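Local structure of sugar phosphate isomerase/epimerase (Parabacteroides distasonis, 3L23) at residues V217-M222 / E275-P280; K45-G50 / V240-D245. The protein binds a magnesium ion in a xylose isomerase-like TIM barrel and probably acts as an isomerase or epimerase on sugars or sugar phosphates. All blocks are in the same frame, centred on the assembly; numbering follows the deposited sequence. Where two conformers were deposited one is given.

Contact 1. Residues V217-M222 / E275-P280. With MG (magnesium ion), chain B.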
loop_
_atom_site.group_PDB
_atom_site.type_symbol
_atom_site.label_atom_id
_atom_site.label_comp_id
_atom_site.label_asym_id
_atom_site.label_seq_id
_atom_site.Cartn_x
_atom_site.Cartn_y
_atom_site.Cartn_z
ATOM N N VAL A 217 -7.378 -5.908 -0.354
ATOM C CA VAL A 217 -8.552 -6.759 -0.586
ATOM C C VAL A 217 -9.838 -6.130 -0.052
ATOM O O VAL A 217 -10.908 -6.362 -0.627
ATOM C CB VAL A 217 -8.345 -8.214 -0.057
ATOM C CG1 VAL A 217 -7.183 -8.854 -0.777
ATOM C CG2 VAL A 217 -8.138 -8.274 1.471
ATOM N N TYR A 218 -9.771 -5.426 1.092
ATOM C CA TYR A 218 -10.949 -4.809 1.679
ATOM C C TYR A 218 -11.469 -3.679 0.776
ATOM O O TYR A 218 -12.685 -3.580 0.488
ATOM C CB TYR A 218 -10.636 -4.219 3.052
ATOM C CG TYR A 218 -11.727 -3.354 3.650
ATOM C CD1 TYR A 218 -12.865 -3.894 4.266
ATOM C CD2 TYR A 218 -11.659 -1.938 3.606
ATOM C CE1 TYR A 218 -13.817 -3.088 4.844
ATOM C CE2 TYR A 218 -12.585 -1.171 4.158
ATOM C CZ TYR A 218 -13.698 -1.720 4.781
ATOM O OH TYR A 218 -14.664 -0.961 5.349
ATOM N N TRP A 219 -10.561 -2.788 0.371
ATOM C CA TRP A 219 -11.020 -1.667 -0.418
ATOM C C TRP A 219 -11.503 -2.103 -1.789
ATOM O O TRP A 219 -12.322 -1.430 -2.401
ATOM C CB TRP A 219 -9.963 -0.556 -0.505
ATOM C CG TRP A 219 -9.886 0.189 0.792
ATOM C CD1 TRP A 219 -8.913 0.097 1.723
ATOM C CD2 TRP A 219 -10.861 1.104 1.313
ATOM N NE1 TRP A 219 -9.213 0.872 2.794
ATOM C CE2 TRP A 219 -10.393 1.533 2.561
ATOM C CE3 TRP A 219 -12.068 1.605 0.837
ATOM C CZ2 TRP A 219 -11.095 2.424 3.359
ATOM C CZ3 TRP A 219 -12.769 2.523 1.602
ATOM C CH2 TRP A 219 -12.293 2.906 2.881
ATOM N N THR A 220 -11.022 -3.225 -2.288
ATOM C CA THR A 220 -11.539 -3.834 -3.546
ATOM C C THR A 220 -13.001 -4.227 -3.390
ATOM O O THR A 220 -13.881 -3.842 -4.201
ATOM C CB THR A 220 -10.652 -5.031 -4.032
ATOM O OG1 THR A 220 -9.307 -4.560 -4.159
ATOM C CG2 THR A 220 -11.137 -5.571 -5.398
ATOM N N VAL A 221 -13.302 -4.906 -2.284
ATOM C CA VAL A 221 -14.680 -5.232 -1.969
ATOM C C VAL A 221 -15.550 -3.963 -1.779
ATOM O O VAL A 221 -16.690 -3.905 -2.251
ATOM C CB VAL A 221 -14.743 -6.200 -0.752
ATOM C CG1 VAL A 221 -16.202 -6.448 -0.280
ATOM C CG2 VAL A 221 -13.982 -7.552 -1.090
HETATM N N MSE A 222 -14.978 -2.925 -1.177
HETATM C CA MSE A 222 -15.691 -1.659 -0.951
HETATM C C MSE A 222 -15.865 -0.899 -2.234
HETATM O O MSE A 222 -16.635 0.097 -2.281
HETATM C CB MSE A 222 -14.942 -0.802 0.060
HETATM C CG MSE A 222 -14.953 -1.354 1.451
HETATM SE SE MSE A 222 -16.633 -1.264 2.350
HETATM C CE MSE A 222 -16.372 0.615 2.726
ATOM N N GLU A 275 -3.542 -4.681 7.697
ATOM C CA GLU A 275 -3.937 -3.310 7.899
ATOM C C GLU A 275 -5.184 -3.221 8.753
ATOM O O GLU A 275 -6.098 -4.057 8.627
ATOM C CB GLU A 275 -4.174 -2.636 6.558
ATOM C CG GLU A 275 -4.563 -1.193 6.752
ATOM C CD GLU A 275 -4.584 -0.412 5.472
ATOM O OE1 GLU A 275 -4.780 -0.986 4.406
ATOM O OE2 GLU A 275 -4.424 0.817 5.541
ATOM N N LEU A 276 -5.217 -2.224 9.643
ATOM C CA LEU A 276 -6.357 -1.992 10.528
ATOM C C LEU A 276 -6.627 -0.496 10.592
ATOM O O LEU A 276 -5.734 0.265 10.944
ATOM C CB LEU A 276 -6.045 -2.549 11.929
ATOM C CG LEU A 276 -7.118 -2.430 12.978
ATOM C CD1 LEU A 276 -8.273 -3.350 12.592
ATOM C CD2 LEU A 276 -6.562 -2.679 14.390
ATOM N N GLU A 277 -7.824 -0.053 10.239
ATOM C CA GLU A 277 -8.122 1.373 10.365
ATOM C C GLU A 277 -8.576 1.664 11.797
ATOM O O GLU A 277 -8.532 0.776 12.653
ATOM C CB GLU A 277 -9.033 1.903 9.214
ATOM C CG GLU A 277 -10.450 1.485 9.096
ATOM C CD GLU A 277 -10.994 1.985 7.739
ATOM O OE1 GLU A 277 -11.073 3.219 7.539
ATOM O OE2 GLU A 277 -11.261 1.147 6.859
ATOM N N GLN A 278 -8.915 2.914 12.094
ATOM C CA GLN A 278 -9.292 3.314 13.425
ATOM C C GLN A 278 -10.358 2.405 14.014
ATOM O O GLN A 278 -11.388 2.157 13.399
ATOM C CB GLN A 278 -9.817 4.742 13.376
ATOM C CG GLN A 278 -10.432 5.218 14.642
ATOM C CD GLN A 278 -9.477 5.244 15.791
ATOM O OE1 GLN A 278 -8.368 5.772 15.669
ATOM N NE2 GLN A 278 -9.914 4.716 16.952
HETATM N N MSE A 279 -10.086 1.874 15.193
HETATM C CA MSE A 279 -11.065 1.003 15.847
HETATM C C MSE A 279 -12.366 1.766 16.098
HETATM O O MSE A 279 -12.350 2.898 16.586
HETATM C CB MSE A 279 -10.478 0.409 17.126
HETATM C CG MSE A 279 -9.387 -0.640 16.888
HETATM SE SE MSE A 279 -9.977 -2.263 16.073
HETATM C CE MSE A 279 -10.685 -3.111 17.677
ATOM N N PRO A 280 -13.508 1.168 15.729
ATOM C CA PRO A 280 -14.788 1.841 15.912
ATOM C C PRO A 280 -15.401 1.715 17.296
ATOM O O PRO A 280 -16.399 2.400 17.590
ATOM C CB PRO A 280 -15.696 1.100 14.917
ATOM C CG PRO A 280 -15.225 -0.283 14.953
ATOM C CD PRO A 280 -13.677 -0.174 15.127
HETATM MG MG MG B . -4.547 -0.647 2.459
HETATM O O HOH W 1 -13.817 1.489 6.097
HETATM O O HOH W 2 -3.173 1.146 3.159
HETATM O O HOH W 3 -5.954 0.947 2.563
#
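The first torsion of Glu277 (chi1 68°) places its CG between the backbone N and the carbonyl carbon, and the extended chain beyond sets the carboxylate against the aromatic side chains of helix 217-222. There Tyr218 holds CG anti to its N (chi1 170°), and its CE2 lies 3.8 Å above the centre of the Trp219 indole. Both aromatic side chains meet one oxygen of the acid: Glu277 OE2 lies 3.7 Å from Trp219 CZ2 and 3.8 Å from Tyr218 CE2, approaching each ring obliquely, with the phenol and carboxylate planes turned 80° apart. The acid was modelled in two conformers, so these details belong to one of them. In it, a water ties the polar ends together, 2.7 Å from Tyr218 OH and donating to Glu277 OE2. Each end has a further partner, Arg246 for the phenol and Lys244, through a salt bridge, for the acid. Within the helix, Met222 CG packs against a face of the phenol.

Two residues before Glu277, Glu275 OE1 binds magnesium at 2.0 Å, alongside His165, Asp216 and His242. Its other oxygen, OE2, accepts a bond of 2.7 Å from a metal-bound water. The loop thus supplies both a metal ligand and, two residues on, a carboxylate whose charge is probably balanced by Lys244 next to the rings of Tyr218 and Trp219.

Contact 2. Residues K45-G50 / V240-D245; sequences KLELAG and VLHIKD. With MG (magnesium ion), chain B; EDO (1,2-ethanediol), chain F.
A second-shell bond of the magnesium site spans the core of the TIM barrel, where Glu47 of strand 45-52 reaches His242 of strand 238-243. The two strands are not neighbours in the sheet: the CA atoms of Glu47 and His242 stand 10.1 Å apart, and the side chains bridge the interval. With CG anti to the backbone N (chi1 -178°) and the chain extended beyond it, Glu47 sets OE1 at the edge of the imidazole. His242 NE2 donates to Glu47 OE1 over 2.6 Å with an N-H...O angle of 159°. The acceptor uses its syn lone pair and lies close to the ring plane, although the carboxylate itself is turned 54° from that plane. From the other nitrogen of the same ring, ND1, His242 binds the magnesium at 2.3 Å. One imidazole is therefore gripped at both nitrogens, by metal and by acid, which restrains its rotation.

Both oxygens of this buried acid have further partners, Gln18 at OE1 and Ser77 at OE2, which steady the carboxylate. With an alanine in place of Glu47, the His242 ring would probably lose its hold at NE2 and keep the metal bond at ND1, while Gln18 and Ser77 would lose a shared anchor. With Asp216, His165 and Glu275 completing the protein ligands, this is a His-carboxylate pair behind a metal ion, in keeping with the metal centres of xylose isomerase-like barrels.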
loop_
_atom_site.group_PDB
_atom_site.type_symbol
_atom_site.label_atom_id
_atom_site.label_comp_id
_atom_site.label_asym_id
_atom_site.label_seq_id
_atom_site.Cartn_x
_atom_site.Cartn_y
_atom_site.Cartn_z
ATOM N N LYS A 45 7.569 -8.633 9.495
ATOM C CA LYS A 45 7.803 -7.801 8.342
ATOM C C LYS A 45 6.983 -6.510 8.423
ATOM O O LYS A 45 5.800 -6.523 8.790
ATOM C CB LYS A 45 7.427 -8.587 7.062
ATOM C CG LYS A 45 8.352 -9.765 6.808
ATOM C CD LYS A 45 7.740 -10.855 5.933
ATOM C CE LYS A 45 7.557 -10.422 4.484
ATOM N NZ LYS A 45 7.165 -11.603 3.582
ATOM N N LEU A 46 7.601 -5.392 8.075
ATOM C CA LEU A 46 6.946 -4.079 8.149
ATOM C C LEU A 46 6.799 -3.433 6.787
ATOM O O LEU A 46 7.687 -3.562 5.966
ATOM C CB LEU A 46 7.755 -3.139 9.001
ATOM C CG LEU A 46 7.968 -3.567 10.455
ATOM C CD1 LEU A 46 8.830 -2.492 11.154
ATOM C CD2 LEU A 46 6.655 -3.850 11.216
ATOM N N GLU A 47 5.659 -2.786 6.568
ATOM C CA GLU A 47 5.506 -1.818 5.508
ATOM C C GLU A 47 5.340 -0.482 6.211
ATOM O O GLU A 47 4.460 -0.323 7.096
ATOM C CB GLU A 47 4.303 -2.119 4.667
ATOM C CG GLU A 47 4.127 -1.135 3.486
ATOM C CD GLU A 47 2.961 -1.580 2.646
ATOM O OE1 GLU A 47 1.814 -1.487 3.155
ATOM O OE2 GLU A 47 3.196 -2.056 1.506
ATOM N N LEU A 48 6.205 0.469 5.842
ATOM C CA LEU A 48 6.233 1.789 6.460
ATOM C C LEU A 48 5.089 2.688 5.973
ATOM O O LEU A 48 4.486 2.447 4.921
ATOM C CB LEU A 48 7.560 2.480 6.148
ATOM C CG LEU A 48 8.851 1.733 6.433
ATOM C CD1 LEU A 48 10.060 2.581 5.979
ATOM C CD2 LEU A 48 8.936 1.358 7.931
ATOM N N ALA A 49 4.794 3.695 6.785
ATOM C CA ALA A 49 3.993 4.833 6.399
ATOM C C ALA A 49 4.675 5.983 7.052
ATOM O O ALA A 49 5.460 5.795 8.001
ATOM C CB ALA A 49 2.580 4.724 6.908
ATOM N N GLY A 50 4.434 7.184 6.556
ATOM C CA GLY A 50 4.968 8.363 7.243
ATOM C C GLY A 50 6.416 8.712 6.944
ATOM O O GLY A 50 7.024 9.514 7.673
ATOM N N VAL A 240 1.576 -8.069 -4.358
ATOM C CA VAL A 240 1.561 -7.901 -2.901
ATOM C C VAL A 240 0.118 -7.685 -2.495
ATOM O O VAL A 240 -0.635 -7.162 -3.278
ATOM C CB VAL A 240 2.414 -6.667 -2.470
ATOM C CG1 VAL A 240 2.509 -6.564 -0.946
ATOM C CG2 VAL A 240 3.840 -6.719 -3.108
ATOM N N LEU A 241 -0.296 -8.106 -1.289
ATOM C CA LEU A 241 -1.636 -7.782 -0.812
ATOM C C LEU A 241 -1.662 -6.977 0.490
ATOM O O LEU A 241 -0.768 -7.070 1.308
ATOM C CB LEU A 241 -2.480 -9.049 -0.526
ATOM C CG LEU A 241 -2.728 -10.059 -1.653
ATOM C CD1 LEU A 241 -3.600 -11.194 -1.169
ATOM C CD2 LEU A 241 -3.382 -9.317 -2.826
ATOM N N HIS A 242 -2.699 -6.162 0.653
ATOM C CA HIS A 242 -3.127 -5.745 1.974
ATOM C C HIS A 242 -4.273 -6.634 2.398
ATOM O O HIS A 242 -5.249 -6.805 1.651
ATOM C CB HIS A 242 -3.589 -4.291 2.006
ATOM C CG HIS A 242 -2.478 -3.321 2.233
ATOM N ND1 HIS A 242 -2.720 -1.989 2.534
ATOM C CD2 HIS A 242 -1.137 -3.471 2.179
ATOM C CE1 HIS A 242 -1.550 -1.388 2.702
ATOM N NE2 HIS A 242 -0.581 -2.260 2.490
ATOM N N ILE A 243 -4.119 -7.237 3.582
ATOM C CA ILE A 243 -5.137 -8.074 4.211
ATOM C C ILE A 243 -5.785 -7.213 5.291
ATOM O O ILE A 243 -5.137 -6.759 6.249
ATOM C CB ILE A 243 -4.513 -9.370 4.810
ATOM C CG1 ILE A 243 -3.810 -10.246 3.751
ATOM C CG2 ILE A 243 -5.532 -10.238 5.583
ATOM C CD1 ILE A 243 -4.663 -10.732 2.590
ATOM N N LYS A 244 -7.076 -6.941 5.090
ATOM C CA LYS A 244 -7.812 -5.946 5.845
ATOM C C LYS A 244 -9.273 -6.342 5.890
ATOM O O LYS A 244 -9.753 -6.958 4.924
ATOM C CB LYS A 244 -7.698 -4.589 5.146
ATOM C CG LYS A 244 -8.252 -3.462 5.913
ATOM C CD LYS A 244 -8.129 -2.107 5.235
ATOM C CE LYS A 244 -8.733 -1.042 6.123
ATOM N NZ LYS A 244 -10.181 -1.285 6.519
ATOM N N ASP A 245 -9.971 -5.963 6.963
ATOM C CA ASP A 245 -11.417 -6.187 7.141
ATOM C C ASP A 245 -11.978 -4.806 7.538
ATOM O O ASP A 245 -11.247 -3.807 7.484
ATOM C CB ASP A 245 -11.647 -7.276 8.221
ATOM C CG ASP A 245 -12.988 -7.995 8.103
ATOM O OD1 ASP A 245 -14.006 -7.409 7.638
ATOM O OD2 ASP A 245 -13.054 -9.170 8.568
HETATM MG MG MG B . -4.547 -0.647 2.459
HETATM C C1 EDO F . 3.933 -11.662 5.060
HETATM O O1 EDO F . 4.498 -10.735 4.109
HETATM C C2 EDO F . 3.968 -13.075 4.505
HETATM O O2 EDO F . 5.330 -13.435 4.352
HETATM O O HOH W 3 -5.954 0.947 2.563
HETATM O O HOH W 2 -3.173 1.146 3.159
#

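In the fold
The centres of contact 1 and contact 2 are 11 Å apart, and both touch the same magnesium ion and two of its waters. Along the chain their segments alternate: 45-50, 217-222, 240-245, 275-280. Strands 211-216, 238-243 and 272-274 lie side by side and parallel in the barrel sheet; helix 217-222 follows the first, and loop 275-280 the last. Contact 2 crosses the barrel interior, whereas contact 1 joins elements that follow the C-terminal ends of the strands, the usual place of a TIM-barrel active site. Lys244 of contact 2 ties them together, meeting both Glu277 and, by a cation-pi contact, Tyr218 of contact 1. Distant parts of the sequence thus converge on one metal site.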